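Local coordinates for RNA-binding protein, putative (Trypanosoma brucei, PDB 6E4O), which probably binds and remodels RNA during kinetoplastid RNA editing through the RNA recognition motif domain that makes up this fragment, at residues A27-F32 with E44-D50; V6-S12 with A66-R71. All blocks are in the same frame, centred on the assembly; numbering follows the deposited sequence.

Contact 1: residues A27-F32 with E44-D50; sequences AGEVTF and EFVTPED
The ring of F45 has G28 C at its edge, and V30 CG2 comes obliquely to F45 CE2 at 3.8 Å; D50 O, from its own segment, lies over the centre of one face, 4.1 Å above the plane. F45 thereby ties the start of strand 30-36 to helix 48-57 in this RNA recognition motif, and A51 and A54 of that helix pack around it with L24. At the edge of the F32 ring, near its plane, lies E44 N. The backbone puts F45 on the V30 side of the sheet; with CG anti to the carbonyl carbon (chi1 -67°) the ring is turned so that CD2 and CE2 meet G28 and V30.

The backbones pair antiparallel through a classic beta bulge, in which T31 and F32 both face E44. The evidence is the carbonyl of E44: T31 N donates to E44 O at 2.8 Å, with an angle of 158° at the hydrogen, and F32 N adds a weak bond to it. In return E44 N donates to F32 O, and V46 N to E29 O.

Beyond the bulge V46 CG2 lies against CB and CG of E29, while T31 CG2 meets that methyl at 3.4 Å, tight for two carbons. E44 OE2 is held by a salt bridge to R5, and a water joins its OE1 to T31 OG1. At the N-terminus of helix 48-57 T47 is the N-cap, its OG1 accepting from D50 N. The D50 carboxylate lies against G28 CA, and a water bound to D50 OD2 at 2.7 Å reaches E29 N by a weak bond.

Contact 2: residues V6-S12 with A66-R71; sequences VQVSGLS and ATLFLR
S9 N donates to F69 O at 2.9 Å, in the carbonyl plane, and F69 N returns the bond to S9 O at 2.9 Å from above the plane of that carbonyl. This reciprocal pair identifies S9 and F69 as a hydrogen-bonded antiparallel pair between the first and last long strands of the RNA recognition motif, 5-9 and 66-70. R71 N continues the ladder to Q7 O.

On the face that carries V8 and L70, the two side chains lie side by side, L70 CD2 resting 3.7 Å from V8 CG2. Farther along, L68 CD2 meets L11 CD2 at 3.6 Å, and L20 of helix 17-24 covers both leucines.

On the other face the R71 side chain lies between those of Q7 and F69. R71 bends at chi3 (-53°), and F69 CE2 lies over one face of its guanidinium, 3.7 Å above the plane. Q7 OE1 nears R71 CD at 3.5 Å; the polar link is a water that donates to Q7 OE1 and accepts from R71 NH1. An apolar face towards the helices and a polar, aromatic one opposite suit a sheet that, as in related domains, offers the latter to RNA.

Overall arrangement
Contact 1 and contact 2 are built on one antiparallel sheet, in the order 30-36, 40-45, 5-9, 66-70 and 62-63. Strands 40-45 and 5-9 are neighbours, so the inner hairpin strand of contact 1, 40-45, lies beside strand 5-9 of contact 2. Their centres lie about 16 Å apart, on opposite sides of the chain's centre, yet they touch directly where F45 CE1 packs on V6 CG2 at 3.8 Å. Along the sequence contact 1 is nested within the loop that contact 2 closes. F45, V6, V8 and L70 share the face packed against the helices. No RNA is present in this apo form, and the opposite face carries F32, S9 and F69.

Contact 1: residues A27-F32 with E44-D50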
loop_
_atom_site.group_PDB
_atom_site.type_symbol
_atom_site.label_atom_id
_atom_site.label_comp_id
_atom_site.label_asym_id
_atom_site.label_seq_id
_atom_site.Cartn_x
_atom_site.Cartn_y
_atom_site.Cartn_z
ATOM N N ALA A 27 6.201 -6.441 -1.715
ATOM C CA ALA A 27 5.827 -7.266 -0.570
ATOM C C ALA A 27 5.032 -8.497 -0.979
ATOM O O ALA A 27 5.029 -9.499 -0.271
ATOM C CB ALA A 27 5.034 -6.453 0.424
ATOM N N GLY A 28 4.352 -8.427 -2.116
ATOM C CA GLY A 28 3.571 -9.566 -2.561
ATOM C C GLY A 28 2.535 -9.213 -3.600
ATOM O O GLY A 28 2.513 -8.098 -4.100
ATOM N N GLU A 29 1.674 -10.174 -3.927
ATOM C CA GLU A 29 0.670 -9.968 -4.961
ATOM C C GLU A 29 -0.520 -9.175 -4.419
ATOM O O GLU A 29 -1.030 -9.459 -3.346
ATOM C CB GLU A 29 0.213 -11.309 -5.542
ATOM C CG GLU A 29 -0.827 -11.193 -6.645
ATOM C CD GLU A 29 -1.078 -12.516 -7.355
ATOM O OE1 GLU A 29 -0.548 -13.554 -6.897
ATOM O OE2 GLU A 29 -1.801 -12.517 -8.376
ATOM N N VAL A 30 -0.954 -8.181 -5.179
ATOM C CA VAL A 30 -2.027 -7.292 -4.750
ATOM C C VAL A 30 -3.343 -7.651 -5.439
ATOM O O VAL A 30 -3.397 -7.761 -6.660
ATOM C CB VAL A 30 -1.652 -5.823 -5.060
ATOM C CG1 VAL A 30 -2.805 -4.887 -4.730
ATOM C CG2 VAL A 30 -0.388 -5.432 -4.299
ATOM N N THR A 31 -4.402 -7.835 -4.654
ATOM C CA THR A 31 -5.706 -8.216 -5.201
ATOM C C THR A 31 -6.738 -7.082 -5.196
ATOM O O THR A 31 -7.764 -7.166 -5.870
ATOM C CB THR A 31 -6.318 -9.402 -4.434
ATOM O OG1 THR A 31 -6.520 -9.022 -3.071
ATOM C CG2 THR A 31 -5.401 -10.614 -4.482
ATOM N N PHE A 32 -6.487 -6.046 -4.410
ATOM C CA PHE A 32 -7.382 -4.884 -4.348
ATOM C C PHE A 32 -6.492 -3.681 -4.118
ATOM O O PHE A 32 -5.598 -3.722 -3.284
ATOM C CB PHE A 32 -8.377 -5.028 -3.191
ATOM C CG PHE A 32 -9.343 -3.876 -3.053
ATOM C CD1 PHE A 32 -10.611 -3.941 -3.614
ATOM C CD2 PHE A 32 -8.997 -2.740 -2.325
ATOM C CE1 PHE A 32 -11.506 -2.889 -3.470
ATOM C CE2 PHE A 32 -9.885 -1.682 -2.177
ATOM C CZ PHE A 32 -11.145 -1.759 -2.751
ATOM N N GLU A 44 -5.415 -4.845 -0.604
ATOM C CA GLU A 44 -5.437 -6.199 -0.086
ATOM C C GLU A 44 -4.441 -7.031 -0.859
ATOM O O GLU A 44 -4.236 -6.826 -2.061
ATOM C CB GLU A 44 -6.827 -6.817 -0.197
ATOM C CG GLU A 44 -7.859 -6.130 0.662
ATOM C CD GLU A 44 -9.072 -7.004 0.905
ATOM O OE1 GLU A 44 -9.356 -7.878 0.057
ATOM O OE2 GLU A 44 -9.729 -6.830 1.952
ATOM N N PHE A 45 -3.794 -7.949 -0.159
ATOM C CA PHE A 45 -2.829 -8.843 -0.773
ATOM C C PHE A 45 -3.434 -10.233 -0.813
ATOM O O PHE A 45 -4.411 -10.516 -0.113
ATOM C CB PHE A 45 -1.537 -8.891 0.053
ATOM C CG PHE A 45 -0.767 -7.602 0.063
ATOM C CD1 PHE A 45 -1.063 -6.609 0.984
ATOM C CD2 PHE A 45 0.273 -7.397 -0.833
ATOM C CE1 PHE A 45 -0.344 -5.416 0.999
ATOM C CE2 PHE A 45 0.996 -6.208 -0.826
ATOM C CZ PHE A 45 0.689 -5.220 0.090
ATOM N N VAL A 46 -2.821 -11.109 -1.601
ATOM C CA VAL A 46 -3.267 -12.490 -1.698
ATOM C C VAL A 46 -3.173 -13.216 -0.364
ATOM O O VAL A 46 -4.055 -13.997 -0.016
ATOM C CB VAL A 46 -2.444 -13.254 -2.741
ATOM C CG1 VAL A 46 -2.875 -14.718 -2.795
ATOM C CG2 VAL A 46 -2.615 -12.603 -4.093
ATOM N N THR A 47 -2.105 -12.977 0.387
ATOM C CA THR A 47 -1.932 -13.690 1.651
ATOM C C THR A 47 -1.741 -12.747 2.831
ATOM O O THR A 47 -1.328 -11.599 2.660
ATOM C CB THR A 47 -0.728 -14.650 1.602
ATOM O OG1 THR A 47 0.485 -13.889 1.575
ATOM C CG2 THR A 47 -0.794 -15.540 0.364
ATOM N N PRO A 48 -2.055 -13.229 4.039
ATOM C CA PRO A 48 -1.713 -12.446 5.228
ATOM C C PRO A 48 -0.210 -12.205 5.327
ATOM O O PRO A 48 0.194 -11.168 5.837
ATOM C CB PRO A 48 -2.192 -13.338 6.376
ATOM C CG PRO A 48 -3.363 -14.067 5.786
ATOM C CD PRO A 48 -2.914 -14.382 4.373
ATOM N N GLU A 49 0.600 -13.151 4.858
ATOM C CA GLU A 49 2.058 -12.987 4.882
ATOM C C GLU A 49 2.509 -11.788 4.057
ATOM O O GLU A 49 3.450 -11.086 4.435
ATOM C CB GLU A 49 2.755 -14.252 4.376
ATOM C CG GLU A 49 2.666 -15.444 5.329
ATOM C CD GLU A 49 1.241 -15.924 5.583
ATOM O OE1 GLU A 49 0.931 -16.226 6.750
ATOM O OE2 GLU A 49 0.434 -16.019 4.633
ATOM N N ASP A 50 1.847 -11.564 2.923
ATOM C CA ASP A 50 2.191 -10.438 2.057
ATOM C C ASP A 50 1.865 -9.125 2.752
ATOM O O ASP A 50 2.646 -8.176 2.705
ATOM C CB ASP A 50 1.419 -10.501 0.737
ATOM C CG ASP A 50 1.826 -11.674 -0.134
ATOM O OD1 ASP A 50 2.932 -12.216 0.063
ATOM O OD2 ASP A 50 1.028 -12.044 -1.029
HETATM O O HOH W 1 1.907 -13.478 -3.179
HETATM O O HOH W 2 -9.181 -8.529 -2.585
HETATM O O HOH W 3 -6.913 -10.966 -0.851
#

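Contact 2: residues V6-S12 with A66-R71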
loop_
_atom_site.group_PDB
_atom_site.type_symbol
_atom_site.label_atom_id
_atom_site.label_comp_id
_atom_site.label_asym_id
_atom_site.label_seq_id
_atom_site.Cartn_x
_atom_site.Cartn_y
_atom_site.Cartn_z
ATOM N N VAL A 6 -4.405 -3.718 4.066
ATOM C CA VAL A 6 -3.498 -2.699 4.586
ATOM C C VAL A 6 -4.044 -1.310 4.256
ATOM O O VAL A 6 -4.416 -1.042 3.116
ATOM C CB VAL A 6 -2.071 -2.847 3.991
ATOM C CG1 VAL A 6 -1.184 -1.661 4.401
ATOM C CG2 VAL A 6 -1.438 -4.175 4.421
ATOM N N GLN A 7 -4.081 -0.426 5.251
ATOM C CA GLN A 7 -4.508 0.952 5.022
ATOM C C GLN A 7 -3.288 1.823 4.792
ATOM O O GLN A 7 -2.379 1.851 5.613
ATOM C CB GLN A 7 -5.307 1.477 6.215
ATOM C CG GLN A 7 -6.528 0.619 6.521
ATOM C CD GLN A 7 -7.149 0.950 7.862
ATOM O OE1 GLN A 7 -6.960 2.044 8.388
ATOM N NE2 GLN A 7 -7.903 -0.002 8.426
ATOM N N VAL A 8 -3.288 2.535 3.676
ATOM C CA VAL A 8 -2.142 3.356 3.278
ATOM C C VAL A 8 -2.497 4.834 3.400
ATOM O O VAL A 8 -3.575 5.250 2.980
ATOM C CB VAL A 8 -1.749 3.049 1.830
ATOM C CG1 VAL A 8 -0.494 3.857 1.418
ATOM C CG2 VAL A 8 -1.493 1.562 1.669
ATOM N N SER A 9 -1.598 5.619 3.989
ATOM C CA SER A 9 -1.761 7.068 4.048
ATOM C C SER A 9 -0.459 7.726 3.598
ATOM O O SER A 9 0.570 7.062 3.509
ATOM C CB SER A 9 -2.117 7.527 5.457
ATOM O OG SER A 9 -3.270 6.840 5.927
ATOM N N GLY A 10 -0.519 9.020 3.300
ATOM C CA GLY A 10 0.664 9.783 2.925
ATOM C C GLY A 10 0.986 9.828 1.444
ATOM O O GLY A 10 2.029 10.356 1.059
ATOM N N LEU A 11 0.102 9.303 0.599
ATOM C CA LEU A 11 0.364 9.313 -0.839
ATOM C C LEU A 11 0.536 10.734 -1.370
ATOM O O LEU A 11 -0.111 11.668 -0.900
ATOM C CB LEU A 11 -0.778 8.643 -1.608
ATOM C CG LEU A 11 -1.078 7.167 -1.370
ATOM C CD1 LEU A 11 -2.415 6.838 -2.002
ATOM C CD2 LEU A 11 0.024 6.285 -1.940
ATOM N N SER A 12 1.385 10.896 -2.376
ATOM C CA SER A 12 1.478 12.179 -3.066
ATOM C C SER A 12 0.191 12.453 -3.845
ATOM O O SER A 12 -0.546 11.528 -4.200
ATOM C CB SER A 12 2.701 12.230 -3.988
ATOM O OG SER A 12 2.373 11.811 -5.299
ATOM N N ALA A 66 6.871 10.953 -1.667
ATOM C CA ALA A 66 6.073 11.028 -0.447
ATOM C C ALA A 66 6.270 9.793 0.425
ATOM O O ALA A 66 6.270 8.671 -0.078
ATOM C CB ALA A 66 4.590 11.181 -0.797
ATOM N N THR A 67 6.412 10.005 1.733
ATOM C CA THR A 67 6.594 8.909 2.681
ATOM C C THR A 67 5.253 8.308 3.057
ATOM O O THR A 67 4.345 9.024 3.484
ATOM C CB THR A 67 7.259 9.396 3.968
ATOM O OG1 THR A 67 8.545 9.932 3.651
ATOM C CG2 THR A 67 7.414 8.252 4.958
ATOM N N LEU A 68 5.135 6.992 2.918
ATOM C CA LEU A 68 3.864 6.316 3.183
ATOM C C LEU A 68 3.799 5.786 4.602
ATOM O O LEU A 68 4.803 5.336 5.150
ATOM C CB LEU A 68 3.662 5.153 2.214
ATOM C CG LEU A 68 3.791 5.436 0.718
ATOM C CD1 LEU A 68 3.522 4.166 -0.048
ATOM C CD2 LEU A 68 2.853 6.544 0.284
ATOM N N PHE A 69 2.598 5.822 5.176
ATOM C CA PHE A 69 2.334 5.226 6.474
ATOM C C PHE A 69 1.388 4.053 6.236
ATOM O O PHE A 69 0.364 4.215 5.571
ATOM C CB PHE A 69 1.697 6.256 7.411
ATOM C CG PHE A 69 1.309 5.702 8.753
ATOM C CD1 PHE A 69 2.133 5.873 9.853
ATOM C CD2 PHE A 69 0.117 5.011 8.914
ATOM C CE1 PHE A 69 1.781 5.367 11.097
ATOM C CE2 PHE A 69 -0.240 4.502 10.159
ATOM C CZ PHE A 69 0.587 4.679 11.246
ATOM N N LEU A 70 1.740 2.880 6.767
ATOM C CA LEU A 70 0.946 1.661 6.572
ATOM C C LEU A 70 0.414 1.152 7.894
ATOM O O LEU A 70 1.131 1.147 8.891
ATOM C CB LEU A 70 1.818 0.561 5.978
ATOM C CG LEU A 70 2.593 0.932 4.714
ATOM C CD1 LEU A 70 3.363 -0.282 4.237
ATOM C CD2 LEU A 70 1.627 1.418 3.659
ATOM N N ARG A 71 -0.830 0.683 7.895
ATOM C CA ARG A 71 -1.417 0.132 9.112
ATOM C C ARG A 71 -2.379 -1.024 8.815
ATOM O O ARG A 71 -2.613 -1.875 9.695
ATOM C CB ARG A 71 -2.103 1.251 9.923
ATOM C CG ARG A 71 -3.551 1.023 10.280
ATOM C CD ARG A 71 -4.281 2.330 10.551
ATOM N NE ARG A 71 -3.636 3.194 11.537
ATOM C CZ ARG A 71 -3.833 4.511 11.595
ATOM N NH1 ARG A 71 -4.635 5.098 10.710
ATOM N NH2 ARG A 71 -3.225 5.250 12.519
HETATM O O HOH W 4 -5.452 4.207 8.107
#